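Local coordinates for chitin binding protein (Enterococcus faecalis, PDB 4ALS) that cleaves the glycosidic bonds of crystalline alpha- and beta-chitin oxidatively, as a secreted copper-dependent lytic polysaccharide monooxygenase, at residues H1-S6 with T79-A84; Q85-S90 with G119-P124; Y93-N98 with I132-D137. All coordinates share one frame; numbering follows the deposited sequence. Where two conformers were deposited one is given.

Interaction 1 of 3, residues H1-S6 with T79-A84; sequences HGYVAS and TWNLTA. With CU (copper (II) ion), chain B.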
ATOM      1  N   HIS A   1       0.851 -13.172  -4.338  1.00  4.72           N
ATOM      2  CA  HIS A   1      -0.263 -12.586  -3.523  1.00  4.68           C
ATOM      3  C   HIS A   1       0.159 -12.248  -2.143  1.00  4.65           C
ATOM      4  O   HIS A   1       0.696 -13.069  -1.415  1.00  4.65           O
ATOM      5  CB  HIS A   1      -1.464 -13.519  -3.528  1.00  4.73           C
ATOM      6  CG  HIS A   1      -2.149 -13.592  -4.866  1.00  4.73           C
ATOM      7  ND1 HIS A   1      -1.504 -13.971  -6.000  1.00  4.76           N
ATOM      8  CD2 HIS A   1      -3.454 -13.291  -5.233  1.00  4.76           C
ATOM      9  CE1 HIS A   1      -2.378 -13.911  -7.042  1.00  4.88           C
ATOM     10  NE2 HIS A   1      -3.569 -13.519  -6.563  1.00  4.82           N
ATOM     11  N   GLY A   2      -0.103 -11.008  -1.769  1.00  4.50           N
ATOM     12  CA  GLY A   2       0.306 -10.524  -0.459  1.00  4.58           C
ATOM     13  C   GLY A   2      -0.248  -9.146  -0.172  1.00  4.58           C
ATOM     14  O   GLY A   2      -0.697  -8.424  -1.091  1.00  4.69           O
ATOM     15  N   TYR A   3      -0.207  -8.780   1.110  1.00  4.67           N
ATOM     16  CA  TYR A   3      -0.679  -7.475   1.572  1.00  4.68           C
ATOM     17  C   TYR A   3       0.239  -6.967   2.677  1.00  4.60           C
ATOM     18  O   TYR A   3       1.004  -7.730   3.278  1.00  4.46           O
ATOM     19  CB  TYR A   3      -2.135  -7.568   2.080  1.00  4.95           C
ATOM     20  CG  TYR A   3      -2.346  -8.703   3.056  1.00  5.26           C
ATOM     21  CD1 TYR A   3      -2.016  -8.567   4.410  1.00  5.48           C
ATOM     22  CD2 TYR A   3      -2.865  -9.924   2.621  1.00  5.39           C
ATOM     23  CE1 TYR A   3      -2.194  -9.621   5.297  1.00  5.74           C
ATOM     24  CE2 TYR A   3      -3.042 -10.977   3.505  1.00  5.69           C
ATOM     25  CZ  TYR A   3      -2.711 -10.812   4.839  1.00  5.82           C
ATOM     26  OH  TYR A   3      -2.886 -11.867   5.722  0.50  5.74           O
ATOM     27  N   VAL A   4       0.160  -5.669   2.943  1.00  4.53           N
ATOM     28  CA  VAL A   4       0.846  -5.091   4.094  1.00  4.68           C
ATOM     29  C   VAL A   4      -0.078  -5.206   5.313  1.00  4.80           C
ATOM     30  O   VAL A   4      -1.189  -4.663   5.318  1.00  4.79           O
ATOM     31  CB  VAL A   4       1.296  -3.639   3.820  1.00  4.62           C
ATOM     32  CG1 VAL A   4       1.928  -3.058   5.081  1.00  4.74           C
ATOM     33  CG2 VAL A   4       2.287  -3.606   2.650  1.00  4.65           C
ATOM     34  N   ALA A   5       0.381  -5.971   6.316  1.00  5.02           N
ATOM     35  CA  ALA A   5      -0.367  -6.174   7.563  1.00  5.36           C
ATOM     36  C   ALA A   5      -0.079  -5.134   8.634  1.00  5.67           C
ATOM     37  O   ALA A   5      -0.888  -4.948   9.542  1.00  5.82           O
ATOM     38  CB  ALA A   5      -0.094  -7.569   8.123  1.00  5.34           C
ATOM     39  N   SER A   6       1.088  -4.489   8.566  1.00  5.82           N
ATOM     40  CA  SER A   6       1.478  -3.503   9.582  1.00  6.21           C
ATOM     41  C   SER A   6       2.414  -2.470   8.957  1.00  6.17           C
ATOM     42  O   SER A   6       3.442  -2.831   8.404  1.00  6.01           O
ATOM     43  CB  SER A   6       2.190  -4.205  10.737  1.00  6.72           C
ATOM     44  OG  SER A   6       2.565  -3.264  11.730  1.00  7.43           O
ATOM     45  N   THR A  79       5.436  -4.597   7.554  1.00  6.41           N
ATOM     46  CA  THR A  79       5.344  -6.047   7.501  1.00  6.23           C
ATOM     47  C   THR A  79       4.339  -6.480   6.439  1.00  5.77           C
ATOM     48  O   THR A  79       3.153  -6.128   6.498  1.00  5.90           O
ATOM     49  CB  THR A  79       4.954  -6.659   8.863  1.00  6.37           C
ATOM     50  OG1 THR A  79       5.893  -6.248   9.870  1.00  6.92           O
ATOM     51  CG2 THR A  79       4.978  -8.173   8.769  1.00  6.46           C
ATOM     52  N   TRP A  80       4.834  -7.237   5.460  1.00  5.42           N
ATOM     53  CA  TRP A  80       3.991  -7.917   4.476  1.00  5.16           C
ATOM     54  C   TRP A  80       3.687  -9.318   4.909  1.00  5.14           C
ATOM     55  O   TRP A  80       4.527  -9.985   5.519  1.00  5.18           O
ATOM     56  CB  TRP A  80       4.713  -8.027   3.143  1.00  5.03           C
ATOM     57  CG  TRP A  80       4.866  -6.777   2.331  1.00  4.91           C
ATOM     58  CD1 TRP A  80       5.817  -5.767   2.491  1.00  4.88           C
ATOM     59  CD2 TRP A  80       4.092  -6.395   1.137  1.00  4.82           C
ATOM     60  NE1 TRP A  80       5.665  -4.807   1.525  1.00  4.88           N
ATOM     61  CE2 TRP A  80       4.651  -5.124   0.681  1.00  4.84           C
ATOM     62  CE3 TRP A  80       3.016  -6.952   0.437  1.00  4.77           C
ATOM     63  CZ2 TRP A  80       4.154  -4.459  -0.439  1.00  4.80           C
ATOM     64  CZ3 TRP A  80       2.528  -6.277  -0.688  1.00  4.78           C
ATOM     65  CH2 TRP A  80       3.076  -5.049  -1.104  1.00  4.75           C
ATOM     66  N   ASN A  81       2.487  -9.784   4.577  1.00  5.29           N
ATOM     67  CA  ASN A  81       2.187 -11.212   4.627  1.00  5.43           C
ATOM     68  C   ASN A  81       1.874 -11.684   3.232  1.00  5.53           C
ATOM     69  O   ASN A  81       1.035 -11.071   2.539  1.00  5.56           O
ATOM     70  CB  ASN A  81       0.987 -11.504   5.515  1.00  5.51           C
ATOM     71  CG  ASN A  81       1.232 -11.168   6.965  1.00  5.59           C
ATOM     72  OD1 ASN A  81       2.378 -10.951   7.406  0.75  5.58           O
ATOM     73  ND2 ASN A  81       0.167 -11.163   7.725  1.00  5.73           N
ATOM     74  N   LEU A  82       2.528 -12.769   2.822  1.00  5.62           N
ATOM     75  CA  LEU A  82       2.347 -13.305   1.480  1.00  5.79           C
ATOM     76  C   LEU A  82       1.566 -14.602   1.552  1.00  5.91           C
ATOM     77  O   LEU A  82       2.018 -15.574   2.163  1.00  6.25           O
ATOM     78  CB  LEU A  82       3.702 -13.543   0.802  1.00  5.84           C
ATOM     79  CG  LEU A  82       4.761 -12.440   0.953  1.00  5.85           C
ATOM     80  CD1 LEU A  82       6.017 -12.787   0.164  1.00  6.07           C
ATOM     81  CD2 LEU A  82       4.231 -11.075   0.530  1.00  5.89           C
ATOM     82  N   THR A  83       0.390 -14.624   0.934  1.00  5.84           N
ATOM     83  CA  THR A  83      -0.403 -15.863   0.887  1.00  5.95           C
ATOM     84  C   THR A  83       0.103 -16.797  -0.202  1.00  6.04           C
ATOM     85  O   THR A  83      -0.115 -18.009  -0.132  1.00  6.35           O
ATOM     86  CB  THR A  83      -1.905 -15.591   0.675  1.00  5.78           C
ATOM     87  OG1 THR A  83      -2.113 -15.020  -0.630  1.00  5.74           O
ATOM     88  CG2 THR A  83      -2.438 -14.657   1.744  1.00  5.99           C
ATOM     89  N   ALA A  84       0.775 -16.231  -1.200  1.00  6.24           N
ATOM     90  CA  ALA A  84       1.450 -16.994  -2.260  1.00  6.40           C
ATOM     91  C   ALA A  84       2.791 -16.319  -2.513  1.00  6.65           C
ATOM     92  O   ALA A  84       2.859 -15.204  -3.054  1.00  6.78           O
ATOM     93  CB  ALA A  84       0.611 -17.059  -3.539  1.00  6.49           C
TER
HETATM   94 CU    CU B 195       0.409 -14.341  -6.107  1.00  5.43          CU
HETATM   95  O   HOH W   1       5.552  -3.806  10.841  1.00 13.23           O
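Gly2 and Leu82 face each other as a non-hydrogen-bonded pair, CA to CA 4.0 Å, in an antiparallel pairing of strand 2-6 with strand 79-82 whose N-to-C directions differ by 141° over these short segments. Tyr3 and Asn81 form the hydrogen-bonded pair beside it, with Asn81 N to Tyr3 O at 2.8 Å. Toward Ser6 the register slips by one: Ala5 and Ser6 both face Thr79, a classic beta bulge, in which Thr79 O takes Ala5 N at 2.8 Å and a weak bond from Ser6 N. On the buried face, Val4 CG2 sits over the Trp80 indole, 3.6 Å from the centroid of its six-membered ring, a CH-pi contact. CG2 stands anti to the Val4 carbonyl carbon, which brings that methyl and not CG1 over the ring. The pairing belongs to the LPMO beta-sandwich and ends in the histidine brace: His1 binds copper through its N-terminal amine (N 2.2 Å) and ND1 (1.9 Å), and His86 completes the site. The same His1 N is bonded to Ala84 O at 3.1 Å, on a lone pair in the carbonyl plane. On the opposite face, with Asn81 and Thr79, the Tyr3 ring lies over Asn81 O and packs beside Thr83 CG2.

Interaction 2 of 3, residues Q85-S90 with G119-P124; sequences QHRTAS and GKQEVP. With CU (copper (II) ion), chain B.
Thr88 and Pro124 meet in the tightly packed part of this contact, where the Thr88 hydroxyl lies beside the proline ring, OG1 to CD 3.3 Å. OG1 is anti to the Thr88 carbonyl carbon (chi1 -64°), a setting from which it donates back along its own chain to His86 O at 2.9 Å; Trp148 NE1 is its other partner. His86 O also comes within 3.2 Å of Pro124 CD, so the proline is wedged against both the hydroxyl and the carbonyl that hold each other. Backbone bonds continue the junction: Thr88 N reaches Glu122 O, and Gly119 N binds Ala89 O. Gly119 packs flush against this backbone, its CA 3.4 Å from Thr88 O.

The solvent side is looser, and Arg87 has a second conformer, so its contacts are provisional. In the conformer described here it runs out extended and crosses Gln121 at about a right angle, guanidinium and amide planes 88° apart. Arg87 NE gives a bent bond to Gln121 O, 3.2 Å, while a water accepts from Arg87 NH2 and donates to that same carbonyl. Gln121 NE2 is bonded to Gly151 O, whereas its OE1 lies near Arg87 NE without a hydrogen bond. At the other end Gln85 NE2 makes a nearly straight bond (174°) to Pro124 O, 2.8 Å; Pro124 O lies in the Gln85 amide plane, and the donor comes in on a lone pair of that carbonyl. Gln85 CB touches Val123 CG1.

The CB of His86 points away from 119-124, and its imidazole binds the copper through NE2. The segment 85-90 thus carries the second histidine of the copper histidine brace, on a loop leading into strand 88-96, the arrangement characteristic of lytic polysaccharide monooxygenases.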
ATOM      1  N   GLN A  85       3.861 -16.977  -2.068  1.00  7.13           N
ATOM      2  CA  GLN A  85       5.210 -16.464  -2.271  1.00  7.31           C
ATOM      3  C   GLN A  85       5.588 -16.509  -3.745  1.00  7.40           C
ATOM      4  O   GLN A  85       5.258 -17.470  -4.448  1.00  8.13           O
ATOM      5  CB  GLN A  85       6.217 -17.284  -1.468  1.00  7.69           C
ATOM      6  CG  GLN A  85       6.034 -17.234   0.038  1.00  8.37           C
ATOM      7  CD  GLN A  85       6.593 -18.477   0.692  1.00  9.01           C
ATOM      8  OE1 GLN A  85       5.897 -19.490   0.826  1.00 10.01           O
ATOM      9  NE2 GLN A  85       7.846 -18.407   1.109  1.00  9.16           N
ATOM     10  N   HIS A  86       6.247 -15.456  -4.222  1.00  6.95           N
ATOM     11  CA  HIS A  86       6.763 -15.452  -5.588  1.00  6.91           C
ATOM     12  C   HIS A  86       8.149 -14.889  -5.590  1.00  6.93           C
ATOM     13  O   HIS A  86       8.471 -14.011  -4.787  1.00  6.92           O
ATOM     14  CB  HIS A  86       5.909 -14.573  -6.515  1.00  6.77           C
ATOM     15  CG  HIS A  86       4.432 -14.922  -6.545  1.00  6.61           C
ATOM     16  ND1 HIS A  86       3.971 -16.144  -6.908  1.00  6.57           N
ATOM     17  CD2 HIS A  86       3.314 -14.136  -6.294  1.00  6.48           C
ATOM     18  CE1 HIS A  86       2.620 -16.140  -6.869  1.00  6.50           C
ATOM     19  NE2 HIS A  86       2.218 -14.908  -6.502  1.00  6.22           N
ATOM     20  N   ARG A  87       8.972 -15.389  -6.512  1.00  7.13           N
ATOM     21  CA  ARG A  87      10.276 -14.810  -6.806  0.50  7.03           C
ATOM     22  C   ARG A  87      10.101 -13.297  -6.966  1.00  6.88           C
ATOM     23  O   ARG A  87       9.158 -12.840  -7.633  1.00  6.70           O
ATOM     24  CB  ARG A  87      10.810 -15.436  -8.093  0.50  7.23           C
ATOM     25  CG  ARG A  87      12.307 -15.322  -8.290  0.50  7.33           C
ATOM     26  CD  ARG A  87      12.757 -16.309  -9.355  0.50  7.38           C
ATOM     27  NE  ARG A  87      14.112 -16.042  -9.813  0.50  7.44           N
ATOM     28  CZ  ARG A  87      14.701 -16.702 -10.806  0.50  7.44           C
ATOM     29  NH1 ARG A  87      14.052 -17.677 -11.437  0.25  7.47           N
ATOM     30  NH2 ARG A  87      15.945 -16.395 -11.166  0.50  7.63           N
ATOM     31  N   THR A  88      10.998 -12.520  -6.361  1.00  6.63           N
ATOM     32  CA  THR A  88      10.776 -11.069  -6.227  1.00  6.33           C
ATOM     33  C   THR A  88      11.883 -10.219  -6.838  1.00  6.26           C
ATOM     34  O   THR A  88      13.072 -10.486  -6.605  1.00  6.31           O
ATOM     35  CB  THR A  88      10.649 -10.730  -4.728  1.00  6.27           C
ATOM     36  OG1 THR A  88       9.485 -11.369  -4.201  1.00  6.38           O
ATOM     37  CG2 THR A  88      10.543  -9.224  -4.480  1.00  6.14           C
ATOM     38  N   ALA A  89      11.478  -9.195  -7.595  1.00  6.08           N
ATOM     39  CA  ALA A  89      12.410  -8.223  -8.183  1.00  6.12           C
ATOM     40  C   ALA A  89      12.713  -7.057  -7.251  1.00  6.14           C
ATOM     41  O   ALA A  89      13.860  -6.642  -7.136  1.00  6.15           O
ATOM     42  CB  ALA A  89      11.891  -7.706  -9.517  1.00  6.20           C
ATOM     43  N   SER A  90      11.686  -6.531  -6.587  1.00  6.14           N
ATOM     44  CA  SER A  90      11.801  -5.230  -5.939  1.00  6.30           C
ATOM     45  C   SER A  90      10.687  -4.975  -4.942  1.00  6.08           C
ATOM     46  O   SER A  90       9.601  -5.567  -5.053  1.00  5.93           O
ATOM     47  CB  SER A  90      11.795  -4.115  -6.992  1.00  6.77           C
ATOM     48  OG  SER A  90      10.617  -4.182  -7.781  1.00  7.48           O
ATOM     49  N   GLY A 119      14.897  -7.193  -4.486  1.00  8.68           N
ATOM     50  CA  GLY A 119      14.476  -8.550  -4.125  1.00  9.19           C
ATOM     51  C   GLY A 119      15.481  -9.630  -4.505  1.00  9.59           C
ATOM     52  O   GLY A 119      15.357 -10.776  -4.067  1.00  9.63           O
ATOM     53  N   LYS A 120      16.449  -9.271  -5.352  1.00  9.91           N
ATOM     54  CA  LYS A 120      17.551 -10.168  -5.779  1.00 10.31           C
ATOM     55  C   LYS A 120      17.091 -11.434  -6.523  1.00  9.87           C
ATOM     56  O   LYS A 120      17.843 -12.403  -6.639  1.00  9.73           O
ATOM     57  CB  LYS A 120      18.476 -10.511  -4.594  1.00 10.96           C
ATOM     58  CG  LYS A 120      19.117  -9.314  -3.900  1.00 11.84           C
ATOM     59  CD  LYS A 120      20.085  -9.795  -2.829  1.00 12.62           C
ATOM     60  CE  LYS A 120      20.670  -8.635  -2.037  0.50 12.88           C
ATOM     61  NZ  LYS A 120      21.248  -9.103  -0.745  0.50 13.40           N
ATOM     62  N   GLN A 121      15.856 -11.422  -7.025  1.00  9.39           N
ATOM     63  CA  GLN A 121      15.296 -12.564  -7.748  1.00  9.26           C
ATOM     64  C   GLN A 121      15.334 -13.812  -6.878  1.00  9.31           C
ATOM     65  O   GLN A 121      15.700 -14.896  -7.338  1.00  9.67           O
ATOM     66  CB  GLN A 121      16.005 -12.774  -9.097  1.00  9.26           C
ATOM     67  CG  GLN A 121      15.646 -11.717 -10.128  1.00  9.02           C
ATOM     68  CD  GLN A 121      14.253 -11.897 -10.720  1.00  9.14           C
ATOM     69  OE1 GLN A 121      13.560 -12.887 -10.452  1.00  9.08           O
ATOM     70  NE2 GLN A 121      13.848 -10.953 -11.548  1.00  8.97           N
ATOM     71  N   GLU A 122      14.957 -13.631  -5.617  1.00  9.27           N
ATOM     72  CA  GLU A 122      14.826 -14.716  -4.652  1.00  9.50           C
ATOM     73  C   GLU A 122      13.376 -14.810  -4.183  1.00  9.34           C
ATOM     74  O   GLU A 122      12.586 -13.880  -4.413  1.00  8.99           O
ATOM     75  CB  GLU A 122      15.769 -14.497  -3.466  1.00 10.01           C
ATOM     76  CG  GLU A 122      17.238 -14.536  -3.861  1.00 10.55           C
ATOM     77  CD  GLU A 122      18.197 -14.172  -2.744  1.00 11.19           C
ATOM     78  OE1 GLU A 122      17.791 -14.144  -1.563  0.50 11.19           O
ATOM     79  OE2 GLU A 122      19.381 -13.912  -3.067  1.00 11.96           O
ATOM     80  N   VAL A 123      13.030 -15.930  -3.552  1.00  9.28           N
ATOM     81  CA  VAL A 123      11.669 -16.143  -3.041  1.00  9.22           C
ATOM     82  C   VAL A 123      11.624 -15.783  -1.558  1.00  9.04           C
ATOM     83  O   VAL A 123      12.226 -16.459  -0.727  1.00  9.28           O
ATOM     84  CB  VAL A 123      11.141 -17.587  -3.292  1.00  9.24           C
ATOM     85  CG1 VAL A 123       9.690 -17.715  -2.823  1.00  9.48           C
ATOM     86  CG2 VAL A 123      11.254 -17.965  -4.768  1.00  9.46           C
ATOM     87  N   PRO A 124      10.921 -14.697  -1.216  1.00  8.86           N
ATOM     88  CA  PRO A 124      10.862 -14.284   0.187  1.00  9.06           C
ATOM     89  C   PRO A 124      10.059 -15.240   1.068  1.00  9.10           C
ATOM     90  O   PRO A 124       9.272 -16.064   0.572  1.00  9.03           O
ATOM     91  CB  PRO A 124      10.189 -12.903   0.127  1.00  9.09           C
ATOM     92  CG  PRO A 124       9.398 -12.919  -1.133  1.00  9.23           C
ATOM     93  CD  PRO A 124      10.100 -13.838  -2.088  1.00  8.94           C
TER
HETATM   94 CU    CU B 195       0.409 -14.341  -6.107  1.00  5.43          CU
HETATM   95  O   HOH W   2      18.184 -15.296  -9.449  1.00 14.64           O

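Interaction 3 of 3, residues Y93-N98 with I132-D137; sequences YYITKN and INIPTD
One face of the Tyr93 ring is covered by Ile132, whose CG2 methyl lies 4.1 Å from the ring centroid and 20° off the ring normal, a CH-pi contact. The methyl is displaced toward the rim and comes nearest at Tyr93 CD1, 3.9 Å. Ile132 CD1 lies on the same side of the ring, nearer Tyr93 CB and CD2, 4.0 Å from each. Both branches can reach the tyrosine because Ile132 CG1 stands between its backbone N and carbonyl carbon (chi1 69°), with CG2 anti to the carbonyl carbon; the two side chains cross at about a right angle. Past the ring, the Tyr93 hydroxyl is bonded to Gln130 OE1 and to Trp80 NE1, two partners that fix the polar end of a buried residue.

Farther along, the contact stays apolar. Ile95 sends CD1 to Ile134 CG2 at 4.2 Å, and its CG2 branch meets the ring of Pro135 at CD. No direct hydrogen bond joins the segments. At the exposed end Asn98 CB lies against Asp137 O, 3.4 Å, and a water links the two segments there, accepting from Asn98 N and donating to Asp137 OD2.

The two segments run nearly in the same direction, 10° apart end to end, but the CA atoms of Tyr93 and Ile132 are 8.1 Å apart, as are those of Ile95 and Ile134, and they pack through side chains, one from each sheet of the beta-sandwich. Ile78 of strand 74-82 touches both Tyr93 and Ile132, Ala146 of strand 142-150 lies against Tyr93, and Ile144 of that strand and Ile165 of strand 155-165 close around Ile95 and Ile134.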
ATOM      1  N   TYR A  93       8.542   1.958  -2.177  1.00  4.80           N
ATOM      2  CA  TYR A  93       7.642   2.666  -1.273  1.00  4.70           C
ATOM      3  C   TYR A  93       7.598   4.125  -1.649  1.00  4.63           C
ATOM      4  O   TYR A  93       8.642   4.737  -1.912  1.00  4.60           O
ATOM      5  CB  TYR A  93       8.095   2.514   0.179  1.00  4.74           C
ATOM      6  CG  TYR A  93       8.009   1.090   0.654  1.00  4.76           C
ATOM      7  CD1 TYR A  93       9.076   0.217   0.459  1.00  4.88           C
ATOM      8  CD2 TYR A  93       6.867   0.611   1.284  1.00  4.85           C
ATOM      9  CE1 TYR A  93       9.014  -1.095   0.876  1.00  4.93           C
ATOM     10  CE2 TYR A  93       6.793  -0.704   1.711  1.00  4.88           C
ATOM     11  CZ  TYR A  93       7.871  -1.554   1.500  1.00  4.99           C
ATOM     12  OH  TYR A  93       7.830  -2.865   1.907  1.00  5.14           O
ATOM     13  N   TYR A  94       6.389   4.672  -1.660  1.00  4.55           N
ATOM     14  CA  TYR A  94       6.141   6.084  -1.967  1.00  4.54           C
ATOM     15  C   TYR A  94       5.293   6.675  -0.852  1.00  4.28           C
ATOM     16  O   TYR A  94       4.561   5.952  -0.179  1.00  4.25           O
ATOM     17  CB  TYR A  94       5.370   6.220  -3.292  1.00  4.90           C
ATOM     18  CG  TYR A  94       5.987   5.501  -4.478  1.00  5.19           C
ATOM     19  CD1 TYR A  94       5.800   4.128  -4.661  1.00  5.34           C
ATOM     20  CD2 TYR A  94       6.764   6.190  -5.409  1.00  5.48           C
ATOM     21  CE1 TYR A  94       6.373   3.464  -5.742  1.00  5.65           C
ATOM     22  CE2 TYR A  94       7.323   5.536  -6.503  1.00  5.89           C
ATOM     23  CZ  TYR A  94       7.130   4.179  -6.648  1.00  5.83           C
ATOM     24  OH  TYR A  94       7.687   3.527  -7.726  0.75  6.01           O
ATOM     25  N   ILE A  95       5.367   7.989  -0.670  1.00  4.14           N
ATOM     26  CA  ILE A  95       4.448   8.655   0.250  1.00  4.09           C
ATOM     27  C   ILE A  95       4.018  10.004  -0.329  1.00  4.04           C
ATOM     28  O   ILE A  95       4.792  10.701  -0.997  1.00  4.01           O
ATOM     29  CB  ILE A  95       5.039   8.797   1.675  1.00  4.03           C
ATOM     30  CG1 ILE A  95       3.939   9.144   2.691  1.00  4.03           C
ATOM     31  CG2 ILE A  95       6.173   9.831   1.719  1.00  4.11           C
ATOM     32  CD1 ILE A  95       4.429   9.120   4.128  1.00  3.98           C
ATOM     33  N   THR A  96       2.767  10.363  -0.065  1.00  4.00           N
ATOM     34  CA  THR A  96       2.254  11.672  -0.465  1.00  4.19           C
ATOM     35  C   THR A  96       3.130  12.817   0.043  1.00  4.35           C
ATOM     36  O   THR A  96       3.713  12.735   1.122  1.00  4.35           O
ATOM     37  CB  THR A  96       0.825  11.860   0.049  1.00  4.08           C
ATOM     38  OG1 THR A  96       0.740  11.403   1.399  1.00  3.92           O
ATOM     39  CG2 THR A  96      -0.154  11.044  -0.780  1.00  4.02           C
ATOM     40  N   LYS A  97       3.239  13.858  -0.778  1.00  4.64           N
ATOM     41  CA  LYS A  97       4.021  15.051  -0.456  1.00  4.93           C
ATOM     42  C   LYS A  97       3.324  15.920   0.586  1.00  5.08           C
ATOM     43  O   LYS A  97       2.083  15.929   0.689  1.00  4.98           O
ATOM     44  CB  LYS A  97       4.247  15.876  -1.727  1.00  5.11           C
ATOM     45  CG  LYS A  97       5.067  15.155  -2.785  1.00  5.48           C
ATOM     46  CD  LYS A  97       5.100  15.935  -4.081  1.00  5.60           C
ATOM     47  CE  LYS A  97       5.681  15.090  -5.197  1.00  5.89           C
ATOM     48  NZ  LYS A  97       5.674  15.755  -6.538  1.00  6.14           N
ATOM     49  N   ASN A  98       4.114  16.660   1.361  1.00  5.31           N
ATOM     50  CA  ASN A  98       3.537  17.717   2.169  1.00  5.70           C
ATOM     51  C   ASN A  98       2.695  18.648   1.289  1.00  5.81           C
ATOM     52  O   ASN A  98       3.119  19.051   0.206  1.00  5.89           O
ATOM     53  CB  ASN A  98       4.644  18.505   2.864  1.00  5.94           C
ATOM     54  CG  ASN A  98       4.088  19.600   3.734  1.00  6.20           C
ATOM     55  OD1 ASN A  98       3.219  19.347   4.567  1.00  6.55           O
ATOM     56  ND2 ASN A  98       4.529  20.831   3.506  1.00  6.42           N
ATOM     57  N   ILE A 132      11.525   1.465   6.623  1.00  7.00           N
ATOM     58  CA  ILE A 132      11.658   2.609   5.721  1.00  6.75           C
ATOM     59  C   ILE A 132      11.646   3.877   6.565  1.00  6.72           C
ATOM     60  O   ILE A 132      11.189   3.842   7.702  1.00  7.03           O
ATOM     61  CB  ILE A 132      10.547   2.617   4.636  1.00  6.75           C
ATOM     62  CG1 ILE A 132       9.157   2.901   5.224  1.00  6.77           C
ATOM     63  CG2 ILE A 132      10.558   1.295   3.857  1.00  6.83           C
ATOM     64  CD1 ILE A 132       8.075   3.052   4.167  1.00  6.84           C
ATOM     65  N   ASN A 133      12.150   4.979   6.020  1.00  6.43           N
ATOM     66  CA  ASN A 133      12.123   6.258   6.729  1.00  6.27           C
ATOM     67  C   ASN A 133      11.018   7.175   6.230  1.00  5.78           C
ATOM     68  O   ASN A 133      10.927   7.463   5.052  1.00  5.63           O
ATOM     69  CB  ASN A 133      13.475   6.983   6.623  1.00  7.05           C
ATOM     70  CG  ASN A 133      14.534   6.403   7.544  1.00  7.56           C
ATOM     71  OD1 ASN A 133      14.279   6.133   8.725  1.00  8.69           O
ATOM     72  ND2 ASN A 133      15.746   6.261   7.023  0.75  7.96           N
ATOM     73  N   ILE A 134      10.196   7.648   7.159  1.00  5.29           N
ATOM     74  CA  ILE A 134       9.172   8.626   6.862  1.00  5.18           C
ATOM     75  C   ILE A 134       9.791  10.023   6.997  1.00  4.97           C
ATOM     76  O   ILE A 134      10.224  10.412   8.094  1.00  4.89           O
ATOM     77  CB  ILE A 134       7.979   8.463   7.828  1.00  5.20           C
ATOM     78  CG1 ILE A 134       7.397   7.040   7.758  1.00  5.32           C
ATOM     79  CG2 ILE A 134       6.888   9.492   7.527  1.00  5.26           C
ATOM     80  CD1 ILE A 134       6.992   6.587   6.373  1.00  5.41           C
ATOM     81  N   PRO A 135       9.835  10.793   5.892  1.00  4.93           N
ATOM     82  CA  PRO A 135      10.473  12.122   5.959  1.00  4.91           C
ATOM     83  C   PRO A 135       9.810  13.077   6.952  1.00  4.94           C
ATOM     84  O   PRO A 135       8.599  13.037   7.156  1.00  4.89           O
ATOM     85  CB  PRO A 135      10.343  12.645   4.524  1.00  4.90           C
ATOM     86  CG  PRO A 135      10.265  11.406   3.681  1.00  4.92           C
ATOM     87  CD  PRO A 135       9.451  10.444   4.508  1.00  4.86           C
ATOM     88  N   THR A 136      10.611  13.954   7.541  1.00  4.88           N
ATOM     89  CA  THR A 136      10.141  14.776   8.646  1.00  4.98           C
ATOM     90  C   THR A 136       9.340  16.008   8.235  1.00  5.10           C
ATOM     91  O   THR A 136       8.927  16.779   9.112  1.00  5.37           O
ATOM     92  CB  THR A 136      11.317  15.209   9.535  1.00  4.93           C
ATOM     93  OG1 THR A 136      12.324  15.806   8.703  1.00  5.01           O
ATOM     94  CG2 THR A 136      11.914  13.995  10.270  1.00  4.81           C
ATOM     95  N   ASP A 137       9.111  16.194   6.936  1.00  5.06           N
ATOM     96  CA  ASP A 137       8.188  17.232   6.463  1.00  5.14           C
ATOM     97  C   ASP A 137       6.746  16.732   6.305  1.00  5.39           C
ATOM     98  O   ASP A 137       5.879  17.484   5.842  1.00  5.87           O
ATOM     99  CB  ASP A 137       8.667  17.892   5.166  1.00  4.94           C
ATOM    100  CG  ASP A 137       8.831  16.919   4.018  1.00  4.83           C
ATOM    101  OD1 ASP A 137       8.804  15.691   4.213  1.00  4.83           O
ATOM    102  OD2 ASP A 137       8.996  17.421   2.894  1.00  4.78           O
TER
HETATM  103  O   HOH W   3       7.013  16.879   0.866  1.00  5.83           O

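In the fold
Interactions 1 and 2 meet at the copper, to which His1 and His86 bring their nitrogens from separate segments; His1 N and His86 NE2 are 3.1 Å apart. Away from the metal the same two contacts also pack, with Leu82 CD1 3.6 Å from Pro124 CG, and their centres are about 13 Å apart. Interaction 3 lies away from the site, its centre about 21 Å from that of interaction 1 and 24 Å from that of interaction 2. It is nevertheless tied to interaction 1 by a probable hydrogen bond, Trp80 NE1 to Tyr93 OH at 2.9 Å, and to interaction 2 through strand 88-96, which runs from the copper end toward the other end of the sandwich.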